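Local coordinates for ribose transcriptional regulator (Enterococcus faecium DO, PDB 4RK1), which binds ribose in a pocket of its sugar-binding domain and, as a LacI-family regulator, probably represses transcription by binding DNA, at residues 129-134 / 164-169; 192-197 / 220-225. All blocks are in the same frame, centred on the assembly; numbering follows the deposited sequence.

Contact 1 (129-134 / 164-169); sequences ALVYPE and LPTQFS. With RIB (alpha-D-ribofuranose), chain K.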
ATOM      1  N   ALA B 129     -13.009  -2.327  23.787  1.00 25.96           N
ATOM      2  CA  ALA B 129     -12.143  -3.354  23.243  1.00 27.40           C
ATOM      3  C   ALA B 129     -10.899  -2.719  22.639  1.00 31.14           C
ATOM      4  O   ALA B 129     -10.959  -1.666  21.996  1.00 28.76           O
ATOM      5  CB  ALA B 129     -12.882  -4.166  22.188  1.00 31.21           C
ATOM      6  N   LEU B 130      -9.776  -3.374  22.876  1.00 26.78           N
ATOM      7  CA  LEU B 130      -8.492  -2.996  22.325  1.00 30.36           C
ATOM      8  C   LEU B 130      -8.135  -4.041  21.280  1.00 29.22           C
ATOM      9  O   LEU B 130      -8.015  -5.219  21.595  1.00 27.52           O
ATOM     10  CB  LEU B 130      -7.459  -2.986  23.447  1.00 32.66           C
ATOM     11  CG  LEU B 130      -6.289  -2.024  23.359  1.00 49.71           C
ATOM     12  CD1 LEU B 130      -6.774  -0.583  23.438  1.00 46.46           C
ATOM     13  CD2 LEU B 130      -5.320  -2.341  24.487  1.00 43.25           C
ATOM     14  N   VAL B 131      -8.020  -3.614  20.028  1.00 27.84           N
ATOM     15  CA  VAL B 131      -7.635  -4.498  18.931  1.00 24.04           C
ATOM     16  C   VAL B 131      -6.206  -4.152  18.548  1.00 30.76           C
ATOM     17  O   VAL B 131      -5.926  -3.052  18.059  1.00 27.03           O
ATOM     18  CB  VAL B 131      -8.596  -4.356  17.726  1.00 26.90           C
ATOM     19  CG1 VAL B 131      -8.126  -5.197  16.544  1.00 31.86           C
ATOM     20  CG2 VAL B 131     -10.007  -4.768  18.123  1.00 32.20           C
ATOM     21  N   TYR B 132      -5.289  -5.079  18.784  1.00 28.73           N
ATOM     22  CA  TYR B 132      -3.866  -4.759  18.690  1.00 27.62           C
ATOM     23  C   TYR B 132      -3.044  -5.977  18.292  1.00 31.25           C
ATOM     24  O   TYR B 132      -3.504  -7.099  18.439  1.00 29.66           O
ATOM     25  CB  TYR B 132      -3.384  -4.216  20.031  1.00 34.66           C
ATOM     26  CG  TYR B 132      -3.455  -5.228  21.145  1.00 29.91           C
ATOM     27  CD1 TYR B 132      -4.654  -5.486  21.792  1.00 30.80           C
ATOM     28  CD2 TYR B 132      -2.329  -5.936  21.542  1.00 33.85           C
ATOM     29  CE1 TYR B 132      -4.734  -6.418  22.806  1.00 33.90           C
ATOM     30  CE2 TYR B 132      -2.397  -6.876  22.561  1.00 33.46           C
ATOM     31  CZ  TYR B 132      -3.603  -7.111  23.190  1.00 35.18           C
ATOM     32  OH  TYR B 132      -3.691  -8.040  24.207  1.00 42.51           O
ATOM     33  N   PRO B 133      -1.819  -5.758  17.794  1.00 32.07           N
ATOM     34  CA  PRO B 133      -0.981  -6.878  17.393  1.00 32.47           C
ATOM     35  C   PRO B 133      -0.426  -7.644  18.580  1.00 42.12           C
ATOM     36  O   PRO B 133       0.134  -7.045  19.487  1.00 31.86           O
ATOM     37  CB  PRO B 133       0.160  -6.207  16.632  1.00 35.77           C
ATOM     38  CG  PRO B 133       0.232  -4.827  17.188  1.00 35.83           C
ATOM     39  CD  PRO B 133      -1.190  -4.459  17.472  1.00 35.45           C
ATOM     40  N   GLU B 134      -0.567  -8.963  18.574  1.00 36.03           N
ATOM     41  CA  GLU B 134       0.061  -9.771  19.614  1.00 45.01           C
ATOM     42  C   GLU B 134       1.567  -9.481  19.634  1.00 35.73           C
ATOM     43  O   GLU B 134       2.193  -9.357  18.576  1.00 40.69           O
ATOM     44  CB  GLU B 134      -0.195 -11.259  19.386  1.00 54.19           C
ATOM     45  CG  GLU B 134       0.055 -12.096  20.635  1.00 84.28           C
ATOM     46  CD  GLU B 134       0.047 -13.587  20.367  1.00107.62           C
ATOM     47  OE1 GLU B 134      -0.460 -14.004  19.305  1.00 90.68           O
ATOM     48  OE2 GLU B 134       0.550 -14.342  21.227  1.00 77.63           O
ATOM     49  N   LEU B 164      -8.228  -7.797  22.573  1.00 27.36           N
ATOM     50  CA  LEU B 164      -8.390  -8.612  21.369  1.00 26.55           C
ATOM     51  C   LEU B 164      -7.111  -8.612  20.535  1.00 32.49           C
ATOM     52  O   LEU B 164      -7.045  -7.955  19.485  1.00 33.96           O
ATOM     53  CB  LEU B 164      -9.581  -8.119  20.549  1.00 28.48           C
ATOM     54  CG  LEU B 164     -10.924  -8.072  21.270  1.00 32.94           C
ATOM     55  CD1 LEU B 164     -11.975  -7.458  20.368  1.00 30.56           C
ATOM     56  CD2 LEU B 164     -11.366  -9.457  21.711  1.00 43.62           C
ATOM     57  N   PRO B 165      -6.080  -9.338  21.005  1.00 31.90           N
ATOM     58  CA  PRO B 165      -4.847  -9.450  20.233  1.00 28.39           C
ATOM     59  C   PRO B 165      -5.073 -10.212  18.930  1.00 29.67           C
ATOM     60  O   PRO B 165      -5.867 -11.144  18.892  1.00 34.32           O
ATOM     61  CB  PRO B 165      -3.903 -10.215  21.163  1.00 37.52           C
ATOM     62  CG  PRO B 165      -4.795 -10.961  22.084  1.00 37.13           C
ATOM     63  CD  PRO B 165      -6.023 -10.118  22.257  1.00 39.99           C
ATOM     64  N   THR B 166      -4.390  -9.798  17.870  1.00 29.78           N
ATOM     65  CA  THR B 166      -4.572 -10.398  16.556  1.00 30.38           C
ATOM     66  C   THR B 166      -3.349 -10.113  15.673  1.00 33.26           C
ATOM     67  O   THR B 166      -2.348  -9.589  16.149  1.00 33.99           O
ATOM     68  CB  THR B 166      -5.910  -9.934  15.912  1.00 33.45           C
ATOM     69  OG1 THR B 166      -6.201 -10.724  14.747  1.00 30.41           O
ATOM     70  CG2 THR B 166      -5.899  -8.439  15.557  1.00 28.61           C
ATOM     71  N   GLN B 167      -3.419 -10.494  14.403  1.00 30.20           N
ATOM     72  CA  GLN B 167      -2.357 -10.184  13.448  1.00 33.06           C
ATOM     73  C   GLN B 167      -2.497  -8.718  13.049  1.00 30.47           C
ATOM     74  O   GLN B 167      -3.610  -8.203  12.968  1.00 28.04           O
ATOM     75  CB  GLN B 167      -2.439 -11.084  12.209  1.00 35.45           C
ATOM     76  CG  GLN B 167      -2.108 -12.552  12.465  1.00 51.04           C
ATOM     77  CD  GLN B 167      -3.242 -13.322  13.132  1.00 61.75           C
ATOM     78  OE1 GLN B 167      -4.408 -13.195  12.749  1.00 71.72           O
ATOM     79  NE2 GLN B 167      -2.903 -14.128  14.137  1.00 75.26           N
ATOM     80  N   PHE B 168      -1.373  -8.054  12.804  1.00 30.00           N
ATOM     81  CA  PHE B 168      -1.363  -6.612  12.557  1.00 31.80           C
ATOM     82  C   PHE B 168      -1.708  -6.355  11.079  1.00 26.42           C
ATOM     83  O   PHE B 168      -0.833  -6.078  10.268  1.00 30.22           O
ATOM     84  CB  PHE B 168       0.023  -6.039  12.916  1.00 30.64           C
ATOM     85  CG  PHE B 168       0.015  -4.604  13.417  1.00 28.59           C
ATOM     86  CD1 PHE B 168      -1.165  -3.924  13.723  1.00 37.64           C
ATOM     87  CD2 PHE B 168       1.226  -3.954  13.643  1.00 32.14           C
ATOM     88  CE1 PHE B 168      -1.136  -2.619  14.202  1.00 38.64           C
ATOM     89  CE2 PHE B 168       1.260  -2.656  14.128  1.00 26.29           C
ATOM     90  CZ  PHE B 168       0.080  -1.984  14.409  1.00 37.31           C
ATOM     91  N   SER B 169      -2.981  -6.486  10.734  1.00 29.06           N
ATOM     92  CA  SER B 169      -3.401  -6.398   9.330  1.00 29.64           C
ATOM     93  C   SER B 169      -4.905  -6.281   9.253  1.00 24.24           C
ATOM     94  O   SER B 169      -5.592  -6.493  10.246  1.00 23.96           O
ATOM     95  CB  SER B 169      -2.963  -7.653   8.563  1.00 34.04           C
ATOM     96  OG  SER B 169      -3.641  -8.795   9.064  1.00 29.48           O
TER
HETATM   97  O5  RIB K 401       0.132   1.165  10.688  1.00 26.42           O
HETATM   98  C5  RIB K 401       1.338   0.417  10.895  1.00 40.48           C
HETATM   99  C4  RIB K 401       1.801   0.719  12.250  1.00 47.35           C
HETATM  100  O4  RIB K 401       3.035   0.036  12.533  1.00 29.74           O
HETATM  101  C3  RIB K 401       1.940   2.231  12.172  1.00 30.86           C
HETATM  102  O3  RIB K 401       1.058   2.740  13.155  1.00 25.07           O
HETATM  103  C2  RIB K 401       3.420   2.464  12.391  1.00 27.04           C
HETATM  104  O2  RIB K 401       3.683   3.461  13.364  1.00 25.62           O
HETATM  105  C1  RIB K 401       4.029   1.069  12.649  1.00 39.62           C
HETATM  106  O1  RIB K 401       4.733   0.994  13.874  1.00 27.69           O
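Strands 129-133 and 164-166 run parallel, their short axes 4.6 Å apart at closest and 23° apart in direction. The pair closes a beta-alpha-beta unit of the periplasmic-binding-protein fold, in which helix 138-153 carries the chain from strand 128-133 to strand 161-166, an outermost strand of the sheet within this chain. L164 N gives a hydrogen bond to L130 O (2.8 Å), T166 N one to Y132 O, and E134 N one to T166 O; the bond from Y132 N to L164 O is weak. V131 and L164 share one face of the sheet, where CG2 of V131 meets CD1 of L164, and L195 and L199 of helix 193-205 also cover V131. On the other face Y132 and P165 lie side by side. With CG between the backbone N and the carbonyl carbon (chi1 65°), the tyrosine ring comes over toward the neighbouring strand, and P165 CB makes an off-centre CH-pi contact 4.2 Å from the Y132 ring centroid. T166 OG1 is bonded to G172 O, while its methyl CG2 faces CG1 of V131. F168, at the centre of an inverse gamma turn, lays one ring face on P133: the proline's CG sits 3.6 Å from the F168 ring centroid and 5° off its normal. The far end of that ring reaches the ribose, F168 CE2 coming within 3.6 Å of RIB O4.

Contact 2 (192-197 / 220-225); sequences NDELAF and DNIDMC. With RIB (alpha-D-ribofuranose), chain K.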
ATOM      1  N   ASN B 192      -4.106   0.275  14.626  1.00 24.08           N
ATOM      2  CA  ASN B 192      -3.892   1.002  13.367  1.00 22.29           C
ATOM      3  C   ASN B 192      -5.126   0.970  12.489  1.00 23.73           C
ATOM      4  O   ASN B 192      -6.107   0.271  12.786  1.00 23.10           O
ATOM      5  CB  ASN B 192      -2.614   0.568  12.615  1.00 27.71           C
ATOM      6  CG  ASN B 192      -2.738  -0.767  11.888  1.00 24.21           C
ATOM      7  OD1 ASN B 192      -3.745  -1.479  11.964  1.00 23.03           O
ATOM      8  ND2 ASN B 192      -1.682  -1.103  11.157  1.00 24.71           N
ATOM      9  N   ASP B 193      -5.095   1.771  11.434  1.00 24.02           N
ATOM     10  CA  ASP B 193      -6.245   1.908  10.544  1.00 23.01           C
ATOM     11  C   ASP B 193      -6.574   0.604   9.806  1.00 20.89           C
ATOM     12  O   ASP B 193      -7.746   0.283   9.591  1.00 24.04           O
ATOM     13  CB  ASP B 193      -6.014   3.053   9.561  1.00 26.73           C
ATOM     14  CG  ASP B 193      -5.991   4.436  10.247  1.00 23.62           C
ATOM     15  OD1 ASP B 193      -6.565   4.600  11.358  1.00 25.29           O
ATOM     16  OD2 ASP B 193      -5.399   5.367   9.661  1.00 24.37           O
ATOM     17  N   GLU B 194      -5.543  -0.156   9.449  1.00 24.73           N
ATOM     18  CA  GLU B 194      -5.747  -1.434   8.770  1.00 22.98           C
ATOM     19  C   GLU B 194      -6.593  -2.388   9.625  1.00 23.02           C
ATOM     20  O   GLU B 194      -7.562  -2.962   9.143  1.00 21.87           O
ATOM     21  CB  GLU B 194      -4.410  -2.059   8.407  1.00 22.90           C
ATOM     22  CG  GLU B 194      -3.655  -1.252   7.368  1.00 28.88           C
ATOM     23  CD  GLU B 194      -4.145  -1.509   5.956  1.00 56.97           C
ATOM     24  OE1 GLU B 194      -4.092  -2.674   5.520  1.00 74.99           O
ATOM     25  OE2 GLU B 194      -4.554  -0.545   5.274  1.00 45.47           O
ATOM     26  N   LEU B 195      -6.237  -2.524  10.892  1.00 23.96           N
ATOM     27  CA  LEU B 195      -7.056  -3.271  11.845  1.00 28.31           C
ATOM     28  C   LEU B 195      -8.491  -2.765  11.854  1.00 31.45           C
ATOM     29  O   LEU B 195      -9.428  -3.559  11.845  1.00 25.40           O
ATOM     30  CB  LEU B 195      -6.467  -3.183  13.250  1.00 26.22           C
ATOM     31  CG  LEU B 195      -5.225  -4.040  13.511  1.00 27.17           C
ATOM     32  CD1 LEU B 195      -4.598  -3.630  14.830  1.00 27.73           C
ATOM     33  CD2 LEU B 195      -5.561  -5.531  13.538  1.00 26.88           C
ATOM     34  N   ALA B 196      -8.678  -1.447  11.868  1.00 23.04           N
ATOM     35  CA  ALA B 196     -10.031  -0.913  11.860  1.00 22.58           C
ATOM     36  C   ALA B 196     -10.794  -1.324  10.598  1.00 22.95           C
ATOM     37  O   ALA B 196     -11.990  -1.638  10.679  1.00 21.86           O
ATOM     38  CB  ALA B 196     -10.027   0.609  12.026  1.00 24.41           C
ATOM     39  N   PHE B 197     -10.128  -1.305   9.440  1.00 23.51           N
ATOM     40  CA  PHE B 197     -10.793  -1.679   8.182  1.00 21.88           C
ATOM     41  C   PHE B 197     -11.273  -3.139   8.246  1.00 23.77           C
ATOM     42  O   PHE B 197     -12.358  -3.465   7.779  1.00 24.58           O
ATOM     43  CB  PHE B 197      -9.881  -1.522   6.975  1.00 24.42           C
ATOM     44  CG  PHE B 197      -9.333  -0.128   6.769  1.00 20.25           C
ATOM     45  CD1 PHE B 197      -9.937   0.984   7.332  1.00 24.52           C
ATOM     46  CD2 PHE B 197      -8.193   0.055   5.992  1.00 23.74           C
ATOM     47  CE1 PHE B 197      -9.418   2.246   7.128  1.00 27.17           C
ATOM     48  CE2 PHE B 197      -7.673   1.315   5.785  1.00 28.86           C
ATOM     49  CZ  PHE B 197      -8.283   2.414   6.353  1.00 29.97           C
ATOM     50  N   ASP B 220      -3.274   6.229  12.642  1.00 22.06           N
ATOM     51  CA  ASP B 220      -2.322   6.564  11.553  1.00 23.69           C
ATOM     52  C   ASP B 220      -2.845   7.725  10.704  1.00 23.18           C
ATOM     53  O   ASP B 220      -2.098   8.633  10.385  1.00 21.22           O
ATOM     54  CB  ASP B 220      -1.996   5.404  10.599  1.00 23.47           C
ATOM     55  CG  ASP B 220      -1.086   4.368  11.211  1.00 28.19           C
ATOM     56  OD1 ASP B 220      -0.491   4.618  12.294  1.00 26.55           O
ATOM     57  OD2 ASP B 220      -0.982   3.288  10.593  1.00 25.99           O
ATOM     58  N   ASN B 221      -4.126   7.661  10.347  1.00 22.08           N
ATOM     59  CA  ASN B 221      -4.718   8.506   9.322  1.00 23.49           C
ATOM     60  C   ASN B 221      -4.130   8.254   7.933  1.00 31.84           C
ATOM     61  O   ASN B 221      -3.769   9.183   7.224  1.00 22.77           O
ATOM     62  CB  ASN B 221      -4.613   9.996   9.690  1.00 21.93           C
ATOM     63  CG  ASN B 221      -5.490  10.874   8.816  1.00 27.42           C
ATOM     64  OD1 ASN B 221      -6.633  10.526   8.515  1.00 26.85           O
ATOM     65  ND2 ASN B 221      -4.953  12.006   8.389  1.00 23.67           N
ATOM     66  N   ILE B 222      -4.037   6.992   7.536  1.00 22.55           N
ATOM     67  CA  ILE B 222      -3.697   6.684   6.141  1.00 27.26           C
ATOM     68  C   ILE B 222      -4.837   7.189   5.252  1.00 25.61           C
ATOM     69  O   ILE B 222      -5.961   7.378   5.728  1.00 25.24           O
ATOM     70  CB  ILE B 222      -3.368   5.183   5.923  1.00 26.68           C
ATOM     71  CG1 ILE B 222      -4.547   4.267   6.310  1.00 27.04           C
ATOM     72  CG2 ILE B 222      -2.126   4.802   6.719  1.00 27.20           C
ATOM     73  CD1 ILE B 222      -4.377   2.828   5.860  1.00 28.81           C
ATOM     74  N   ASP B 223      -4.536   7.464   3.983  1.00 22.88           N
ATOM     75  CA  ASP B 223      -5.512   8.074   3.055  1.00 23.82           C
ATOM     76  C   ASP B 223      -6.863   7.354   3.002  1.00 24.35           C
ATOM     77  O   ASP B 223      -7.914   8.002   2.936  1.00 26.36           O
ATOM     78  CB  ASP B 223      -4.937   8.137   1.620  1.00 32.44           C
ATOM     79  CG  ASP B 223      -3.902   9.230   1.441  1.00 78.98           C
ATOM     80  OD1 ASP B 223      -3.696  10.031   2.373  1.00 52.77           O
ATOM     81  OD2 ASP B 223      -3.288   9.291   0.356  1.00 61.32           O
HETATM   82  N   MSE B 224      -6.835   6.023   3.047  1.00 21.37           N
HETATM   83  CA  MSE B 224      -8.062   5.204   2.945  1.00 23.75           C
HETATM   84  C   MSE B 224      -9.135   5.543   3.957  1.00 22.78           C
HETATM   85  O   MSE B 224     -10.331   5.296   3.701  1.00 23.14           O
HETATM   86  CB  MSE B 224      -7.681   3.718   2.998  1.00 25.74           C
HETATM   87  CG  MSE B 224      -8.795   2.768   2.564  1.00 23.58           C
HETATM   88 SE   MSE B 224      -9.110   2.889   0.616  1.00 32.19          SE
HETATM   89  CE  MSE B 224     -10.981   2.271   0.515  1.00 34.59           C
ATOM     90  N   CYS B 225      -8.746   6.124   5.095  1.00 21.17           N
ATOM     91  CA  CYS B 225      -9.720   6.563   6.125  1.00 24.25           C
ATOM     92  C   CYS B 225     -10.842   7.443   5.570  1.00 29.34           C
ATOM     93  O   CYS B 225     -11.963   7.421   6.066  1.00 24.99           O
ATOM     94  CB  CYS B 225      -9.013   7.343   7.228  1.00 29.78           C
ATOM     95  SG  CYS B 225      -7.975   6.364   8.322  1.00 26.34           S
TER
HETATM   96  O5  RIB K 401       0.132   1.165  10.688  1.00 26.42           O
HETATM   97  C5  RIB K 401       1.338   0.417  10.895  1.00 40.48           C
HETATM   98  C4  RIB K 401       1.801   0.719  12.250  1.00 47.35           C
HETATM   99  O4  RIB K 401       3.035   0.036  12.533  1.00 29.74           O
HETATM  100  C3  RIB K 401       1.940   2.231  12.172  1.00 30.86           C
HETATM  101  O3  RIB K 401       1.058   2.740  13.155  1.00 25.07           O
HETATM  102  C2  RIB K 401       3.420   2.464  12.391  1.00 27.04           C
HETATM  103  O2  RIB K 401       3.683   3.461  13.364  1.00 25.62           O
HETATM  104  C1  RIB K 401       4.029   1.069  12.649  1.00 39.62           C
HETATM  105  O1  RIB K 401       4.733   0.994  13.874  1.00 27.69           O
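I222 CD1 and M224 CB approach the CE2-CZ end of the F197 ring obliquely, while the carbonyl oxygen of D193, one helical turn back, lies 3.2 Å above one face of that ring, offset toward the rim. F197 CZ is 3.6 Å from CB of M224, a selenomethionine whose chain then bends away at chi2. The other flat groups are polar. The D193 carboxylate reaches across to the loop, where its OD2 accepts a hydrogen bond from I222 N (3.0 Å, 149° at the hydrogen), met nearly along the C-O axis, and a weaker one from N221 N. C225 SG lies 3.1 Å from the same D193 OD2, and D193 OD1 is bonded to T234, so both carboxylate oxygens are held and the buried side chain is pinned. I222 has CG1 between its backbone N and carbonyl carbon (chi1 59°), which sends CD1 in among F197 and E194; the E194 carboxylate pairs with K170. N192 is the N-cap of helix 193-205: its OD1 accepts from L195 N (2.9 Å), which fixes the amide so that ND2 is turned to the ribose and donates to RIB O5, an atom whose position is less certain. From the loop side, D220 OD1 takes a hydrogen bond from RIB O3 (2.6 Å), and the two segments thus grip one sugar between them. Around this joint, helix 20-33 packs on E194, D220 and I222, strand 233-236 backs N221 and C225, and M224 of the second subunit packs against F197.

Overall arrangement
Contact 1 closes before contact 2 opens along the chain, and their centres lie about 14 Å apart. Contact 1 pairs strands 128-133 and 161-166, while contact 2 lies in the helix start and the loop that follow the adjoining strands 187-190 and 215-218; strand 187-190 lies beside strand 128-133 and leads into helix 193-205. The first turn of that helix also joins the two sites, since L195 packs on V131, Q167 and S169, and F168 CE1 touches N192 CG at 3.4 Å. Loops at the C-terminal ends of these parallel strands thereby converge on the ribose, contact 1 offering an aromatic ring and contact 2 polar groups, while D94, N139, R143 and Q237 supply further hydrogen bonds.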